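Local coordinates for acyl-[acyl-carrier-protein]--UDP-N-acetylglucosamine O-acyltransferase (Helicobacter pylori, PDB 1J2Z), which catalyses the transfer of a (3R)-hydroxyacyl chain from acyl carrier protein to UDP-N-acetylglucosamine, the first step of lipid A biosynthesis, at residues E24-G29 against N42-Q47; L34-K39 against V52-E57; D208-L213 against N238-E243. All coordinates share one frame; numbering follows the deposited sequence.

Contact 1: residues E24-G29 against N42-Q47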
loop_
_atom_site.group_PDB
_atom_site.type_symbol
_atom_site.label_atom_id
_atom_site.label_comp_id
_atom_site.label_asym_id
_atom_site.label_seq_id
_atom_site.Cartn_x
_atom_site.Cartn_y
_atom_site.Cartn_z
ATOM N N GLU A 24 -9.480 -1.411 23.961
ATOM C CA GLU A 24 -10.821 -1.898 23.640
ATOM C C GLU A 24 -10.856 -2.837 22.435
ATOM O O GLU A 24 -10.154 -2.631 21.448
ATOM C CB GLU A 24 -11.758 -0.718 23.346
ATOM C CG GLU A 24 -11.747 0.383 24.386
ATOM C CD GLU A 24 -12.555 0.040 25.615
ATOM O OE1 GLU A 24 -12.531 0.840 26.569
ATOM O OE2 GLU A 24 -13.219 -1.022 25.625
ATOM N N PHE A 25 -11.691 -3.865 22.530
ATOM C CA PHE A 25 -11.893 -4.824 21.450
ATOM C C PHE A 25 -10.689 -5.611 20.933
ATOM O O PHE A 25 -10.718 -6.097 19.806
ATOM C CB PHE A 25 -12.569 -4.116 20.265
ATOM C CG PHE A 25 -13.809 -3.345 20.647
ATOM C CD1 PHE A 25 -13.913 -1.987 20.362
ATOM C CD2 PHE A 25 -14.856 -3.972 21.319
ATOM C CE1 PHE A 25 -15.042 -1.254 20.741
ATOM C CE2 PHE A 25 -15.993 -3.253 21.706
ATOM C CZ PHE A 25 -16.086 -1.889 21.416
ATOM N N CYS A 26 -9.625 -5.744 21.717
ATOM C CA CYS A 26 -8.499 -6.533 21.228
ATOM C C CYS A 26 -8.953 -7.988 21.179
ATOM O O CYS A 26 -9.833 -8.387 21.940
ATOM C CB CYS A 26 -7.284 -6.413 22.152
ATOM S SG CYS A 26 -6.302 -4.904 21.937
ATOM N N VAL A 27 -8.375 -8.768 20.270
ATOM C CA VAL A 27 -8.704 -10.188 20.153
ATOM C C VAL A 27 -7.396 -10.944 20.345
ATOM O O VAL A 27 -6.472 -10.824 19.537
ATOM C CB VAL A 27 -9.303 -10.530 18.775
ATOM C CG1 VAL A 27 -9.618 -12.028 18.698
ATOM C CG2 VAL A 27 -10.573 -9.721 18.555
ATOM N N ILE A 28 -7.327 -11.710 21.431
ATOM C CA ILE A 28 -6.126 -12.456 21.786
ATOM C C ILE A 28 -6.371 -13.962 21.864
ATOM O O ILE A 28 -7.110 -14.435 22.729
ATOM C CB ILE A 28 -5.583 -11.919 23.130
ATOM C CG1 ILE A 28 -5.302 -10.419 22.977
ATOM C CG2 ILE A 28 -4.335 -12.686 23.561
ATOM C CD1 ILE A 28 -4.828 -9.739 24.238
ATOM N N GLY A 29 -5.735 -14.695 20.950
ATOM C CA GLY A 29 -5.880 -16.143 20.864
ATOM C C GLY A 29 -5.249 -16.961 21.981
ATOM O O GLY A 29 -4.512 -16.436 22.821
ATOM N N ASN A 42 -6.408 -0.152 21.075
ATOM C CA ASN A 42 -7.670 -0.810 20.775
ATOM C C ASN A 42 -7.569 -1.614 19.481
ATOM O O ASN A 42 -6.770 -1.300 18.602
ATOM C CB ASN A 42 -8.781 0.232 20.623
ATOM C CG ASN A 42 -8.587 1.114 19.397
ATOM O OD1 ASN A 42 -9.152 0.856 18.326
ATOM N ND2 ASN A 42 -7.771 2.149 19.542
ATOM N N ASN A 43 -8.372 -2.667 19.390
ATOM C CA ASN A 43 -8.454 -3.481 18.183
ATOM C C ASN A 43 -7.190 -4.127 17.620
ATOM O O ASN A 43 -6.974 -4.115 16.405
ATOM C CB ASN A 43 -9.122 -2.654 17.083
ATOM C CG ASN A 43 -10.579 -2.358 17.382
ATOM O OD1 ASN A 43 -11.440 -3.229 17.255
ATOM N ND2 ASN A 43 -10.861 -1.132 17.792
ATOM N N VAL A 44 -6.349 -4.676 18.487
ATOM C CA VAL A 44 -5.169 -5.377 18.000
ATOM C C VAL A 44 -5.561 -6.858 17.946
ATOM O O VAL A 44 -6.224 -7.365 18.856
ATOM C CB VAL A 44 -3.955 -5.213 18.948
ATOM C CG1 VAL A 44 -2.830 -6.154 18.519
ATOM C CG2 VAL A 44 -3.460 -3.769 18.924
ATOM N N THR A 45 -5.183 -7.546 16.872
ATOM C CA THR A 45 -5.496 -8.964 16.758
ATOM C C THR A 45 -4.220 -9.790 16.879
ATOM O O THR A 45 -3.296 -9.635 16.084
ATOM C CB THR A 45 -6.158 -9.304 15.411
ATOM O OG1 THR A 45 -7.429 -8.649 15.321
ATOM C CG2 THR A 45 -6.358 -10.811 15.280
ATOM N N LEU A 46 -4.177 -10.664 17.879
ATOM C CA LEU A 46 -3.023 -11.527 18.095
ATOM C C LEU A 46 -3.499 -12.977 18.062
ATOM O O LEU A 46 -4.280 -13.399 18.913
ATOM C CB LEU A 46 -2.383 -11.208 19.452
ATOM C CG LEU A 46 -1.976 -9.748 19.680
ATOM C CD1 LEU A 46 -1.374 -9.584 21.072
ATOM C CD2 LEU A 46 -0.970 -9.331 18.620
ATOM N N GLN A 47 -3.035 -13.731 17.070
ATOM C CA GLN A 47 -3.411 -15.132 16.909
ATOM C C GLN A 47 -2.165 -16.020 16.849
ATOM O O GLN A 47 -1.037 -15.534 16.911
ATOM C CB GLN A 47 -4.205 -15.319 15.609
ATOM C CG GLN A 47 -5.457 -14.454 15.462
ATOM C CD GLN A 47 -6.608 -14.911 16.345
ATOM O OE1 GLN A 47 -6.666 -14.595 17.532
ATOM N NE2 GLN A 47 -7.528 -15.671 15.765
HETATM O O HOH W 1 -10.121 -6.124 17.025
#
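With CG turned beside the backbone N in both F25 (chi1 -51°) and N43 (chi1 -67°), the two side chains run alongside each other and point the same way. The amide reaches the base of the aromatic chain, N43 OD1 lying 3.3 Å from F25 CB, while ND2 comes to the ring's edge near its plane; amide and ring planes are 34° apart. A hydrogen bond within the segment helps fix that amide: N43 ND2 donates to N42 OD1 over 2.7 Å, in the carbonyl plane and on a lone pair. One water donates to both F25 O and N43 OD1. Both residues have positive phi, at the corner leading into strands 27-28 and 45-46. From there the backbones pair in parallel: N43 N to E24 O, V27 N to V44 O at 2.9 Å, L46 N to V27 O at 2.8 Å and nearly straight, and G29 N to L46 O. I28 and L46 share one face of the sheet, V27 and T45 the other. This parallel stacking of successive coils is part of the left-handed beta-helix of hexapeptide-repeat transferases. V27 and T45 face the trimer interface, where T45 OG1 is hydrogen-bonded to N42 OD1 of the third subunit, and the F25 ring meets F25 of each neighbouring subunit edge-to-face. Inside the coil, I28 and L46 pack on L34 and L40 of strands 33-34 and 39-40.

Contact 2: residues L34-K39 against V52-E57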
loop_
_atom_site.group_PDB
_atom_site.type_symbol
_atom_site.label_atom_id
_atom_site.label_comp_id
_atom_site.label_asym_id
_atom_site.label_seq_id
_atom_site.Cartn_x
_atom_site.Cartn_y
_atom_site.Cartn_z
ATOM N N LEU A 34 2.193 -12.329 26.308
ATOM C CA LEU A 34 2.548 -10.917 26.345
ATOM C C LEU A 34 3.416 -10.680 27.573
ATOM O O LEU A 34 2.965 -10.844 28.707
ATOM C CB LEU A 34 1.286 -10.050 26.421
ATOM C CG LEU A 34 0.228 -10.249 25.327
ATOM C CD1 LEU A 34 -0.948 -9.320 25.590
ATOM C CD2 LEU A 34 0.833 -9.967 23.956
ATOM N N ASP A 35 4.666 -10.302 27.342
ATOM C CA ASP A 35 5.593 -10.058 28.435
ATOM C C ASP A 35 5.278 -8.724 29.107
ATOM O O ASP A 35 4.416 -7.965 28.653
ATOM C CB ASP A 35 7.036 -10.071 27.913
ATOM C CG ASP A 35 8.052 -10.497 28.982
ATOM O OD1 ASP A 35 9.227 -10.726 28.630
ATOM O OD2 ASP A 35 7.679 -10.600 30.169
ATOM N N GLU A 36 5.985 -8.457 30.196
ATOM C CA GLU A 36 5.806 -7.246 30.981
ATOM C C GLU A 36 5.829 -5.918 30.230
ATOM O O GLU A 36 6.656 -5.698 29.341
ATOM C CB GLU A 36 6.863 -7.202 32.090
ATOM C CG GLU A 36 6.874 -5.914 32.895
ATOM C CD GLU A 36 7.876 -5.953 34.043
ATOM O OE1 GLU A 36 9.087 -6.130 33.783
ATOM O OE2 GLU A 36 7.448 -5.813 35.208
ATOM N N GLY A 37 4.906 -5.036 30.605
ATOM C CA GLY A 37 4.851 -3.712 30.016
ATOM C C GLY A 37 4.330 -3.583 28.598
ATOM O O GLY A 37 4.364 -2.487 28.039
ATOM N N VAL A 38 3.861 -4.678 28.006
ATOM C CA VAL A 38 3.334 -4.609 26.645
ATOM C C VAL A 38 2.091 -3.731 26.599
ATOM O O VAL A 38 1.236 -3.807 27.482
ATOM C CB VAL A 38 2.953 -6.006 26.103
ATOM C CG1 VAL A 38 2.008 -5.867 24.895
ATOM C CG2 VAL A 38 4.208 -6.767 25.699
ATOM N N LYS A 39 1.997 -2.893 25.570
ATOM C CA LYS A 39 0.835 -2.030 25.413
ATOM C C LYS A 39 0.142 -2.244 24.073
ATOM O O LYS A 39 0.710 -1.986 23.013
ATOM C CB LYS A 39 1.212 -0.549 25.549
ATOM C CG LYS A 39 0.013 0.373 25.342
ATOM C CD LYS A 39 0.346 1.849 25.554
ATOM C CE LYS A 39 -0.894 2.712 25.357
ATOM N NZ LYS A 39 -0.653 4.136 25.713
ATOM N N VAL A 52 5.154 -11.679 22.448
ATOM C CA VAL A 52 5.416 -10.248 22.310
ATOM C C VAL A 52 6.245 -9.799 23.520
ATOM O O VAL A 52 5.765 -9.822 24.660
ATOM C CB VAL A 52 4.095 -9.447 22.250
ATOM C CG1 VAL A 52 4.391 -7.957 22.168
ATOM C CG2 VAL A 52 3.282 -9.871 21.027
ATOM N N GLY A 53 7.490 -9.401 23.251
ATOM C CA GLY A 53 8.422 -8.985 24.290
ATOM C C GLY A 53 8.111 -7.742 25.104
ATOM O O GLY A 53 7.294 -6.907 24.714
ATOM N N LYS A 54 8.801 -7.623 26.238
ATOM C CA LYS A 54 8.627 -6.513 27.170
ATOM C C LYS A 54 8.595 -5.127 26.547
ATOM O O LYS A 54 9.427 -4.783 25.705
ATOM C CB LYS A 54 9.732 -6.518 28.242
ATOM C CG LYS A 54 9.807 -7.769 29.116
ATOM C CD LYS A 54 10.866 -7.598 30.217
ATOM C CE LYS A 54 10.947 -8.816 31.137
ATOM N NZ LYS A 54 11.524 -10.007 30.453
ATOM N N ASN A 55 7.620 -4.341 26.995
ATOM C CA ASN A 55 7.441 -2.959 26.581
ATOM C C ASN A 55 7.113 -2.703 25.116
ATOM O O ASN A 55 7.117 -1.557 24.672
ATOM C CB ASN A 55 8.674 -2.150 26.985
ATOM C CG ASN A 55 8.940 -2.211 28.477
ATOM O OD1 ASN A 55 8.082 -1.858 29.281
ATOM N ND2 ASN A 55 10.128 -2.665 28.851
ATOM N N THR A 56 6.827 -3.749 24.354
ATOM C CA THR A 56 6.483 -3.515 22.958
ATOM C C THR A 56 5.086 -2.901 22.902
ATOM O O THR A 56 4.209 -3.265 23.686
ATOM C CB THR A 56 6.549 -4.820 22.146
ATOM O OG1 THR A 56 7.922 -5.121 21.878
ATOM C CG2 THR A 56 5.790 -4.688 20.827
ATOM N N GLU A 57 4.896 -1.943 21.998
ATOM C CA GLU A 57 3.605 -1.276 21.852
ATOM C C GLU A 57 3.083 -1.494 20.438
ATOM O O GLU A 57 3.814 -1.315 19.466
ATOM C CB GLU A 57 3.752 0.221 22.136
ATOM C CG GLU A 57 2.447 1.003 22.095
ATOM C CD GLU A 57 2.646 2.477 22.427
ATOM O OE1 GLU A 57 1.644 3.208 22.514
ATOM O OE2 GLU A 57 3.807 2.903 22.597
HETATM O O HOH W 2 10.812 -9.874 26.620
HETATM O O HOH W 3 5.645 -0.085 29.052
HETATM O O HOH W 4 1.296 5.491 24.008
#
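K54 and D35 cross in a salt bridge at the outer corner of two stacked coils, and K54, V52 and K39 have the most surface buried here. K54 NZ lies 3.0 Å from D35 OD1, on the syn side of the carboxylate but 30° out of its plane; a bend at the end of the lysine chain (chi4 70°) turns the ammonium back to it. The carboxylate is gripped further: OD2 accepts from E36 N, and a water bridges OD1 to K54 N. V52 works from the inner side. Its CB meets L34 CD2 at 3.7 Å, the two chains side by side, whereas CG1 touches V38 CG2 at the same distance with the chains at about a right angle. V52 O also accepts from D35 N, at 2.9 Å. K39, with all four side-chain torsions near 180°, runs alongside E57, its CD 3.6 Å from E57 OE1. The charged ends stay 4.0 Å apart, beyond a salt bridge, and a water joins them; E57 OE1 is also bonded to H41. Between these side chains, the type II turns D35-V38 and G53-T56 stack one on the other, N55 N donating to E36 O and K39 N to T56 O. Repeated turns of this kind form the corners of the left-handed beta-helix: this one links strands 33-34 and 49-52 to strands 39-40 and 57-58, with N17 and E84 on the adjoining coils.

Contact 3: residues D208-L213 against N238-E243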
loop_
_atom_site.group_PDB
_atom_site.type_symbol
_atom_site.label_atom_id
_atom_site.label_comp_id
_atom_site.label_asym_id
_atom_site.label_seq_id
_atom_site.Cartn_x
_atom_site.Cartn_y
_atom_site.Cartn_z
ATOM N N ASP A 208 37.249 4.030 6.794
ATOM C CA ASP A 208 38.122 4.142 5.626
ATOM C C ASP A 208 38.446 2.746 5.109
ATOM O O ASP A 208 38.405 2.486 3.905
ATOM C CB ASP A 208 39.437 4.846 5.983
ATOM C CG ASP A 208 39.234 6.270 6.447
ATOM O OD1 ASP A 208 38.503 7.020 5.769
ATOM O OD2 ASP A 208 39.817 6.643 7.487
ATOM N N PHE A 209 38.776 1.852 6.035
ATOM C CA PHE A 209 39.109 0.481 5.690
ATOM C C PHE A 209 37.977 -0.172 4.903
ATOM O O PHE A 209 38.215 -0.839 3.896
ATOM C CB PHE A 209 39.400 -0.316 6.965
ATOM C CG PHE A 209 39.691 -1.769 6.721
ATOM C CD1 PHE A 209 38.655 -2.688 6.594
ATOM C CD2 PHE A 209 41.003 -2.216 6.599
ATOM C CE1 PHE A 209 38.920 -4.032 6.349
ATOM C CE2 PHE A 209 41.279 -3.558 6.354
ATOM C CZ PHE A 209 40.236 -4.466 6.228
ATOM N N ILE A 210 36.745 0.032 5.361
ATOM C CA ILE A 210 35.584 -0.545 4.690
ATOM C C ILE A 210 35.441 -0.028 3.261
ATOM O O ILE A 210 35.218 -0.810 2.338
ATOM C CB ILE A 210 34.295 -0.265 5.495
ATOM C CG1 ILE A 210 34.391 -0.973 6.849
ATOM C CG2 ILE A 210 33.065 -0.758 4.722
ATOM C CD1 ILE A 210 33.252 -0.669 7.799
ATOM N N TYR A 211 35.568 1.283 3.071
ATOM C CA TYR A 211 35.464 1.849 1.727
ATOM C C TYR A 211 36.455 1.133 0.820
ATOM O O TYR A 211 36.104 0.656 -0.260
ATOM C CB TYR A 211 35.808 3.343 1.719
ATOM C CG TYR A 211 34.677 4.286 2.064
ATOM C CD1 TYR A 211 34.605 4.887 3.320
ATOM C CD2 TYR A 211 33.720 4.635 1.112
ATOM C CE1 TYR A 211 33.615 5.824 3.617
ATOM C CE2 TYR A 211 32.722 5.570 1.399
ATOM C CZ TYR A 211 32.679 6.162 2.653
ATOM O OH TYR A 211 31.721 7.106 2.940
ATOM N N ALA A 212 37.703 1.076 1.274
ATOM C CA ALA A 212 38.768 0.427 0.526
ATOM C C ALA A 212 38.403 -1.019 0.232
ATOM O O ALA A 212 38.528 -1.482 -0.900
ATOM C CB ALA A 212 40.074 0.486 1.322
ATOM N N LEU A 213 37.944 -1.724 1.262
ATOM C CA LEU A 213 37.560 -3.125 1.134
ATOM C C LEU A 213 36.554 -3.323 0.001
ATOM O O LEU A 213 36.750 -4.156 -0.883
ATOM C CB LEU A 213 36.935 -3.620 2.443
ATOM C CG LEU A 213 37.033 -5.111 2.792
ATOM C CD1 LEU A 213 35.913 -5.458 3.759
ATOM C CD2 LEU A 213 36.942 -5.983 1.556
ATOM N N ASN A 238 40.557 -9.638 11.030
ATOM C CA ASN A 238 39.934 -8.344 10.801
ATOM C C ASN A 238 38.439 -8.608 10.830
ATOM O O ASN A 238 37.882 -9.182 9.895
ATOM C CB ASN A 238 40.339 -7.772 9.443
ATOM C CG ASN A 238 39.779 -6.384 9.211
ATOM O OD1 ASN A 238 38.563 -6.191 9.166
ATOM N ND2 ASN A 238 40.664 -5.405 9.069
ATOM N N PRO A 239 37.768 -8.180 11.907
ATOM C CA PRO A 239 36.328 -8.372 12.082
ATOM C C PRO A 239 35.481 -7.920 10.902
ATOM O O PRO A 239 34.559 -8.619 10.496
ATOM C CB PRO A 239 36.031 -7.578 13.350
ATOM C CG PRO A 239 37.013 -6.451 13.259
ATOM C CD PRO A 239 38.274 -7.168 12.852
ATOM N N PHE A 240 35.798 -6.754 10.351
ATOM C CA PHE A 240 35.037 -6.222 9.228
ATOM C C PHE A 240 35.133 -7.095 7.984
ATOM O O PHE A 240 34.133 -7.326 7.306
ATOM C CB PHE A 240 35.492 -4.796 8.930
ATOM C CG PHE A 240 35.463 -3.904 10.136
ATOM C CD1 PHE A 240 36.628 -3.639 10.852
ATOM C CD2 PHE A 240 34.261 -3.372 10.592
ATOM C CE1 PHE A 240 36.598 -2.862 12.006
ATOM C CE2 PHE A 240 34.220 -2.591 11.748
ATOM C CZ PHE A 240 35.392 -2.337 12.455
ATOM N N VAL A 241 36.331 -7.580 7.686
ATOM C CA VAL A 241 36.518 -8.445 6.530
ATOM C C VAL A 241 35.707 -9.720 6.743
ATOM O O VAL A 241 35.025 -10.199 5.831
ATOM C CB VAL A 241 38.006 -8.812 6.344
ATOM C CG1 VAL A 241 38.160 -9.910 5.294
ATOM C CG2 VAL A 241 38.787 -7.577 5.930
ATOM N N LYS A 242 35.778 -10.260 7.958
ATOM C CA LYS A 242 35.052 -11.482 8.291
ATOM C C LYS A 242 33.548 -11.287 8.138
ATOM O O LYS A 242 32.858 -12.104 7.525
ATOM C CB LYS A 242 35.354 -11.909 9.735
ATOM C CG LYS A 242 36.810 -12.257 10.002
ATOM C CD LYS A 242 37.001 -12.762 11.430
ATOM C CE LYS A 242 38.448 -13.159 11.691
ATOM N NZ LYS A 242 38.657 -13.673 13.076
ATOM N N GLU A 243 33.049 -10.199 8.705
ATOM C CA GLU A 243 31.628 -9.883 8.662
ATOM C C GLU A 243 31.119 -9.695 7.237
ATOM O O GLU A 243 30.082 -10.233 6.858
ATOM C CB GLU A 243 31.372 -8.609 9.462
ATOM C CG GLU A 243 29.915 -8.252 9.621
ATOM C CD GLU A 243 29.726 -7.023 10.485
ATOM O OE1 GLU A 243 28.560 -6.692 10.796
ATOM O OE2 GLU A 243 30.742 -6.388 10.849
#
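F209 and N238 approach from opposite directions, the amide nitrogen lying over one face of the aromatic ring, in the C-terminal helical domain that follows the left-handed beta-helix. Here helices 204-217 and 239-250 pack with a signed crossing angle of -41° between their short segments and a closest axis approach of 10.7 Å, a separation bridged mainly by side chains. Ring and amide planes are only 19° apart, so the amide runs close to parallel to the ring instead of pointing an N-H straight into it. Of the amide, only ND2 overhangs the face, at its outer end, N238 ND2 being 3.0 Å from F209 CZ. The ring is sent across the gap by its first torsion, which sets CG anti to the backbone N.

V241 meets the same ring differently. Its CG2 stands at the edge, in the ring plane, 3.4 Å from F209 CZ, and the two side chains cross at about a right angle. Thus F209 has an amide nitrogen over its face and a methyl at its rim. I210 and F240 also cross at about a right angle, I210 CD1 approaching F240 CD2 at 4.0 Å. One turn further along the first helix, L213 crosses V241 obliquely and brings CD1 within 4.2 Å of V241 CG2.

Helix 224-234 borders this junction: its E231 touches both L213 and V241, and its L232 touches V241. L202 packs against I210 and F240. N238 has a second task as the N-cap of helix 239-250, and that capping bond holds the amide whose ND2 lies over F209: V241 N donates to N238 OD1 over 3.0 Å, with the donor tilted 33° from the carbonyl plane.

How the contacts relate
From the N terminus, the chain enters the beta-helix and contact 1 closes a circuit when 42-47 returns beside 24-29. Contact 2 opens at 34-39, before that circuit is complete, and closes at 52-57, so the two cross along the sequence. Both join successive coils, at different places round the coil, with centres 14 Å apart. They meet inside it, where L46 CD1 lies 3.7 Å from L34 CD2. Contact 3 comes later, in series: 238-243 returns to 208-213 after an excursion that includes helix 224-234. It ties helix 204-217 to the start of helix 239-250, and its centre is about 46 Å from that of contact 1.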